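Long-range contacts in sulfoquinovosidase (Escherichia coli, PDB 5AEG), which hydrolyses sulfoquinovosyl diacylglycerides and simpler sulfoquinovosides such as sulfoquinovosyl glycerol to release sulfoquinovose, as a family 31 glycoside hydrolase: residues A[59-64]-A[116-121]; A[201-206]-A[215-220]. One frame throughout, in Å; residues are numbered along the deposited sequence.

Overall arrangement
Both contacts belong to the N-terminal beta domain of this family 31 glycoside hydrolase, and neither lies at an annotated active-site, substrate or calcium residue. Their centres are about 8 Å apart. Contact 1 is a surface contact, its centre about 28 Å from the centre of the chain; contact 2 is buried, about 20 Å from that centre. Strands 116-122 and 212-217 are antiparallel neighbours and join the two. Probable hydrogen bonds link them, Leu217 N to Ile117 O and Leu215 N to Leu119 O, each 2.9 Å. Side chains continue the link: Arg116 makes a salt bridge in contact 1 and a cation-pi contact with Trp218 of contact 2.

Contact 1. Residues A[59-64]-A[116-121]; sequences DKLQEK and RIWLRL
Asp59 OD1 takes a hydrogen bond from Arg116 NH2 at 2.8 Å. A second, Arg116 NE to Asp59 OD2, also 2.8 Å, completes a side-on salt bridge. Both bonds are nearly straight and leave close to the guanidinium plane. The carboxylate is turned 41° against that plane, and NH2 meets OD1 from above the carboxylate. Two bonds, one to each oxygen, restrict rotation of both groups.

On the far side of the Trp118 indole from this salt bridge, Lys64 lies across a ring face. Its CG is anti to the backbone N (chi1 175°) and the chain runs on extended over the ring. CE sits 3.4 Å from the centroid of the five-membered ring, a CH-pi contact. NZ follows at 4.1 Å from the same centroid, a cation-pi contact. Leu61 CD1 meets the ring at its edge, 3.7 Å from Trp118 CH2.

The contact bridges next-but-one strands at the surface of the galactose mutarotase-like N-terminal domain, axes 8.4 Å apart at closest approach. Strand 39-49 runs between them. Opposite its Ser43, strand 56-74 has a classic beta bulge at Gln62 and Glu63. On its other side, strand 116-122 is flanked by strand 212-217.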
# COMPACT_ATOMS: atom_id res chain seq x y z
N ASP A 59 -18.20 -15.63 -6.94
CA ASP A 59 -18.73 -15.99 -8.28
C ASP A 59 -20.09 -16.74 -8.23
O ASP A 59 -20.32 -17.51 -7.31
CB ASP A 59 -17.72 -16.87 -8.99
CG ASP A 59 -17.80 -16.72 -10.50
OD1 ASP A 59 -18.68 -15.98 -11.03
OD2 ASP A 59 -16.91 -17.34 -11.10
N LYS A 60 -20.96 -16.51 -9.20
CA LYS A 60 -21.95 -17.49 -9.61
C LYS A 60 -21.36 -18.21 -10.84
O LYS A 60 -21.57 -17.76 -11.94
CB LYS A 60 -23.28 -16.86 -10.01
CG LYS A 60 -23.83 -15.86 -9.01
CD LYS A 60 -25.16 -15.27 -9.51
CE LYS A 60 -26.34 -16.16 -9.16
NZ LYS A 60 -26.69 -15.99 -7.71
N LEU A 61 -20.62 -19.28 -10.61
CA LEU A 61 -19.91 -19.96 -11.67
C LEU A 61 -20.90 -20.67 -12.65
O LEU A 61 -21.74 -21.41 -12.21
CB LEU A 61 -19.00 -21.00 -11.10
CG LEU A 61 -18.14 -21.71 -12.16
CD1 LEU A 61 -17.20 -20.82 -12.96
CD2 LEU A 61 -17.43 -22.82 -11.51
N GLN A 62 -20.81 -20.39 -13.93
CA GLN A 62 -21.69 -21.04 -14.91
C GLN A 62 -20.97 -22.24 -15.53
O GLN A 62 -21.48 -23.36 -15.48
CB GLN A 62 -22.15 -20.08 -15.94
CG GLN A 62 -23.08 -19.01 -15.38
CD GLN A 62 -23.34 -17.82 -16.33
OE1 GLN A 62 -24.33 -17.13 -16.14
NE2 GLN A 62 -22.46 -17.56 -17.35
N GLU A 63 -19.76 -22.00 -16.05
CA GLU A 63 -18.93 -23.06 -16.57
C GLU A 63 -17.45 -22.93 -16.26
O GLU A 63 -16.92 -21.82 -16.18
CB GLU A 63 -19.11 -23.11 -18.11
CG GLU A 63 -20.51 -23.63 -18.53
CD GLU A 63 -20.58 -23.86 -20.06
OE1 GLU A 63 -20.60 -22.90 -20.80
OE2 GLU A 63 -20.57 -25.02 -20.49
N LYS A 64 -16.80 -24.08 -16.19
CA LYS A 64 -15.36 -24.12 -16.08
C LYS A 64 -14.92 -25.39 -16.90
O LYS A 64 -15.26 -26.52 -16.52
CB LYS A 64 -14.96 -24.25 -14.58
CG LYS A 64 -13.50 -24.41 -14.39
CD LYS A 64 -13.13 -24.63 -12.96
CE LYS A 64 -11.67 -24.24 -12.79
NZ LYS A 64 -11.09 -24.88 -11.62
N ARG A 116 -14.21 -16.05 -17.84
CA ARG A 116 -13.40 -16.69 -16.80
C ARG A 116 -12.17 -17.38 -17.44
O ARG A 116 -12.28 -18.00 -18.53
CB ARG A 116 -14.17 -17.73 -16.00
CG ARG A 116 -15.40 -17.18 -15.26
CD ARG A 116 -14.98 -16.40 -14.01
NE ARG A 116 -16.09 -15.74 -13.30
CZ ARG A 116 -16.58 -14.51 -13.55
NH1 ARG A 116 -16.15 -13.74 -14.51
NH2 ARG A 116 -17.58 -14.08 -12.81
N ILE A 117 -11.02 -17.20 -16.80
CA ILE A 117 -9.82 -17.87 -17.20
C ILE A 117 -9.21 -18.42 -15.90
O ILE A 117 -9.17 -17.74 -14.84
CB ILE A 117 -8.80 -16.93 -17.92
CG1 ILE A 117 -9.21 -16.48 -19.31
CG2 ILE A 117 -7.37 -17.54 -17.83
CD1 ILE A 117 -8.56 -15.14 -19.75
N TRP A 118 -8.70 -19.64 -15.96
CA TRP A 118 -7.80 -20.18 -14.91
C TRP A 118 -6.55 -20.66 -15.59
O TRP A 118 -6.63 -21.52 -16.50
CB TRP A 118 -8.41 -21.34 -14.17
CG TRP A 118 -9.70 -21.12 -13.45
CD1 TRP A 118 -9.85 -21.02 -12.05
CD2 TRP A 118 -11.03 -20.98 -14.00
NE1 TRP A 118 -11.16 -20.82 -11.75
CE2 TRP A 118 -11.92 -20.81 -12.90
CE3 TRP A 118 -11.55 -21.02 -15.28
CZ2 TRP A 118 -13.29 -20.70 -13.06
CZ3 TRP A 118 -12.89 -20.88 -15.44
CH2 TRP A 118 -13.77 -20.73 -14.33
N LEU A 119 -5.38 -20.13 -15.20
CA LEU A 119 -4.12 -20.50 -15.78
C LEU A 119 -3.20 -20.97 -14.71
O LEU A 119 -3.03 -20.26 -13.72
CB LEU A 119 -3.54 -19.30 -16.49
CG LEU A 119 -2.12 -19.47 -17.07
CD1 LEU A 119 -2.10 -20.35 -18.33
CD2 LEU A 119 -1.54 -18.11 -17.43
N ARG A 120 -2.61 -22.16 -14.89
CA ARG A 120 -1.58 -22.69 -13.99
C ARG A 120 -0.17 -22.45 -14.51
O ARG A 120 0.22 -22.75 -15.67
CB ARG A 120 -1.79 -24.17 -13.59
CG ARG A 120 -3.16 -24.51 -13.06
CD ARG A 120 -3.31 -25.93 -12.62
NE ARG A 120 -4.54 -26.08 -11.90
CZ ARG A 120 -4.94 -27.26 -11.41
NH1 ARG A 120 -4.23 -28.34 -11.61
NH2 ARG A 120 -6.06 -27.35 -10.74
N LEU A 121 0.63 -21.91 -13.61
CA LEU A 121 2.02 -21.76 -13.76
C LEU A 121 2.76 -22.84 -12.99
O LEU A 121 2.44 -23.18 -11.87
CB LEU A 121 2.51 -20.37 -13.29
CG LEU A 121 1.80 -19.16 -13.87
CD1 LEU A 121 2.43 -17.90 -13.28
CD2 LEU A 121 1.90 -19.11 -15.37

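Contact 2. Residues A[201-206]-A[215-220]; sequences CYMNFD and LALWED
The rings of Tyr202 and Trp218 meet obliquely, planes 36° apart and centroids 4.0 Å apart for the tyrosine ring and the indole six-membered ring. Tyr202 CG is anti to the backbone N (chi1 179°), which lays the ring over the indole. The CB of Tyr202 also fits against the indole, 3.6 Å from Trp218 CE3. Replacing Trp218 by an alanine would probably open a gap beside Tyr202, leave its ring less restrained, and cost Arg116 its cation-pi partner.

Met203, Phe205, Leu215 and Leu217 form the other face of the hairpin. Met203 and Leu217 run alongside each other, with Met203 SD 3.9 Å from Leu217 CD2. Farther along, the Leu215 CD2 methyl presses off-centre over the Phe205 ring, 3.8 Å from its centroid. Val197 touches Met203, Phe205 and Leu217.

Asn204 and Ala216 form an antiparallel hydrogen-bonded pair: Asn204 N to Ala216 O and Ala216 N to Asn204 O are both 2.9 Å. Trp218 N to Tyr202 O, 3.0 Å, carries the pairing past the strand ends. Backbone bonds thus set the register of this beta hairpin, while apolar and aromatic side chains pack the face of Met203, Phe205, Leu215 and Leu217, which meet through apolar and CH-pi contacts.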
# COMPACT_ATOMS: atom_id res chain seq x y z
N CYS A 201 -9.48 -6.49 -13.76
CA CYS A 201 -10.61 -7.28 -13.31
C CYS A 201 -10.36 -7.94 -11.97
O CYS A 201 -9.20 -8.00 -11.53
CB CYS A 201 -10.96 -8.36 -14.37
SG CYS A 201 -9.58 -9.49 -14.71
N TYR A 202 -11.43 -8.47 -11.32
CA TYR A 202 -11.26 -9.39 -10.20
C TYR A 202 -10.28 -10.47 -10.57
O TYR A 202 -10.39 -11.02 -11.69
CB TYR A 202 -12.57 -10.00 -9.80
CG TYR A 202 -12.45 -10.96 -8.65
CD1 TYR A 202 -12.13 -12.28 -8.87
CD2 TYR A 202 -12.51 -10.52 -7.28
CE1 TYR A 202 -12.01 -13.18 -7.85
CE2 TYR A 202 -12.38 -11.44 -6.24
CZ TYR A 202 -12.12 -12.75 -6.53
OH TYR A 202 -12.04 -13.64 -5.50
N MET A 203 -9.35 -10.80 -9.67
CA MET A 203 -8.44 -11.96 -9.86
C MET A 203 -8.27 -12.61 -8.53
O MET A 203 -8.51 -12.00 -7.52
CB MET A 203 -7.09 -11.47 -10.42
CG MET A 203 -7.17 -11.00 -11.85
SD MET A 203 -5.54 -10.51 -12.51
CE MET A 203 -5.78 -8.81 -12.54
N ASN A 204 -7.87 -13.86 -8.53
CA ASN A 204 -7.55 -14.60 -7.38
C ASN A 204 -6.25 -15.35 -7.68
O ASN A 204 -6.21 -16.18 -8.61
CB ASN A 204 -8.64 -15.61 -7.03
CG ASN A 204 -8.35 -16.32 -5.71
OD1 ASN A 204 -7.23 -16.57 -5.37
ND2 ASN A 204 -9.37 -16.67 -5.00
N PHE A 205 -5.23 -15.06 -6.93
CA PHE A 205 -3.88 -15.70 -7.10
C PHE A 205 -3.72 -16.75 -6.07
O PHE A 205 -3.63 -16.42 -4.87
CB PHE A 205 -2.76 -14.65 -7.07
CG PHE A 205 -2.55 -13.84 -8.34
CD1 PHE A 205 -3.52 -13.71 -9.33
CD2 PHE A 205 -1.40 -13.09 -8.46
CE1 PHE A 205 -3.29 -12.93 -10.42
CE2 PHE A 205 -1.14 -12.35 -9.62
CZ PHE A 205 -2.09 -12.23 -10.58
N ASP A 206 -3.70 -18.04 -6.47
CA ASP A 206 -3.74 -19.11 -5.52
C ASP A 206 -2.33 -19.73 -5.46
O ASP A 206 -1.82 -20.34 -6.41
CB ASP A 206 -4.82 -20.12 -5.88
CG ASP A 206 -4.91 -21.25 -4.90
OD1 ASP A 206 -4.23 -21.27 -3.86
OD2 ASP A 206 -5.75 -22.11 -5.10
N LEU A 215 -3.76 -18.85 -11.28
CA LEU A 215 -4.21 -17.50 -11.43
C LEU A 215 -5.58 -17.51 -12.09
O LEU A 215 -5.71 -17.92 -13.28
CB LEU A 215 -3.25 -16.75 -12.28
CG LEU A 215 -1.74 -16.86 -11.95
CD1 LEU A 215 -1.01 -15.88 -12.84
CD2 LEU A 215 -1.46 -16.57 -10.53
N ALA A 216 -6.57 -17.05 -11.35
CA ALA A 216 -7.94 -16.92 -11.82
C ALA A 216 -8.26 -15.48 -12.18
O ALA A 216 -8.00 -14.55 -11.38
CB ALA A 216 -8.91 -17.47 -10.83
N LEU A 217 -8.78 -15.28 -13.40
CA LEU A 217 -9.18 -13.97 -13.85
C LEU A 217 -10.67 -13.95 -14.25
O LEU A 217 -11.18 -14.90 -14.88
CB LEU A 217 -8.38 -13.46 -15.07
CG LEU A 217 -6.88 -13.31 -14.97
CD1 LEU A 217 -6.22 -14.58 -15.32
CD2 LEU A 217 -6.44 -12.21 -15.90
N TRP A 218 -11.34 -12.85 -13.92
CA TRP A 218 -12.73 -12.64 -14.36
C TRP A 218 -12.71 -11.78 -15.60
O TRP A 218 -13.19 -10.64 -15.62
CB TRP A 218 -13.56 -12.01 -13.26
CG TRP A 218 -13.80 -12.95 -12.16
CD1 TRP A 218 -13.17 -14.12 -11.96
CD2 TRP A 218 -14.67 -12.75 -11.02
NE1 TRP A 218 -13.67 -14.74 -10.85
CE2 TRP A 218 -14.55 -13.88 -10.22
CE3 TRP A 218 -15.57 -11.75 -10.64
CZ2 TRP A 218 -15.31 -14.06 -9.05
CZ3 TRP A 218 -16.31 -11.90 -9.46
CH2 TRP A 218 -16.18 -13.05 -8.69
N GLU A 219 -12.11 -12.30 -16.65
CA GLU A 219 -12.09 -11.62 -17.93
C GLU A 219 -11.87 -12.70 -19.02
O GLU A 219 -11.55 -13.84 -18.71
CB GLU A 219 -11.01 -10.56 -18.02
CG GLU A 219 -11.35 -9.40 -18.93
CD GLU A 219 -10.55 -8.14 -18.72
OE1 GLU A 219 -9.84 -7.95 -17.67
OE2 GLU A 219 -10.62 -7.30 -19.63
N ASP A 220 -12.17 -12.32 -20.25
CA ASP A 220 -11.97 -13.15 -21.43
C ASP A 220 -10.64 -13.04 -22.06
O ASP A 220 -10.35 -13.76 -23.05
CB ASP A 220 -13.04 -12.73 -22.47
CG ASP A 220 -12.81 -11.30 -22.96
OD1 ASP A 220 -12.94 -10.36 -22.16
OD2 ASP A 220 -12.35 -11.09 -24.09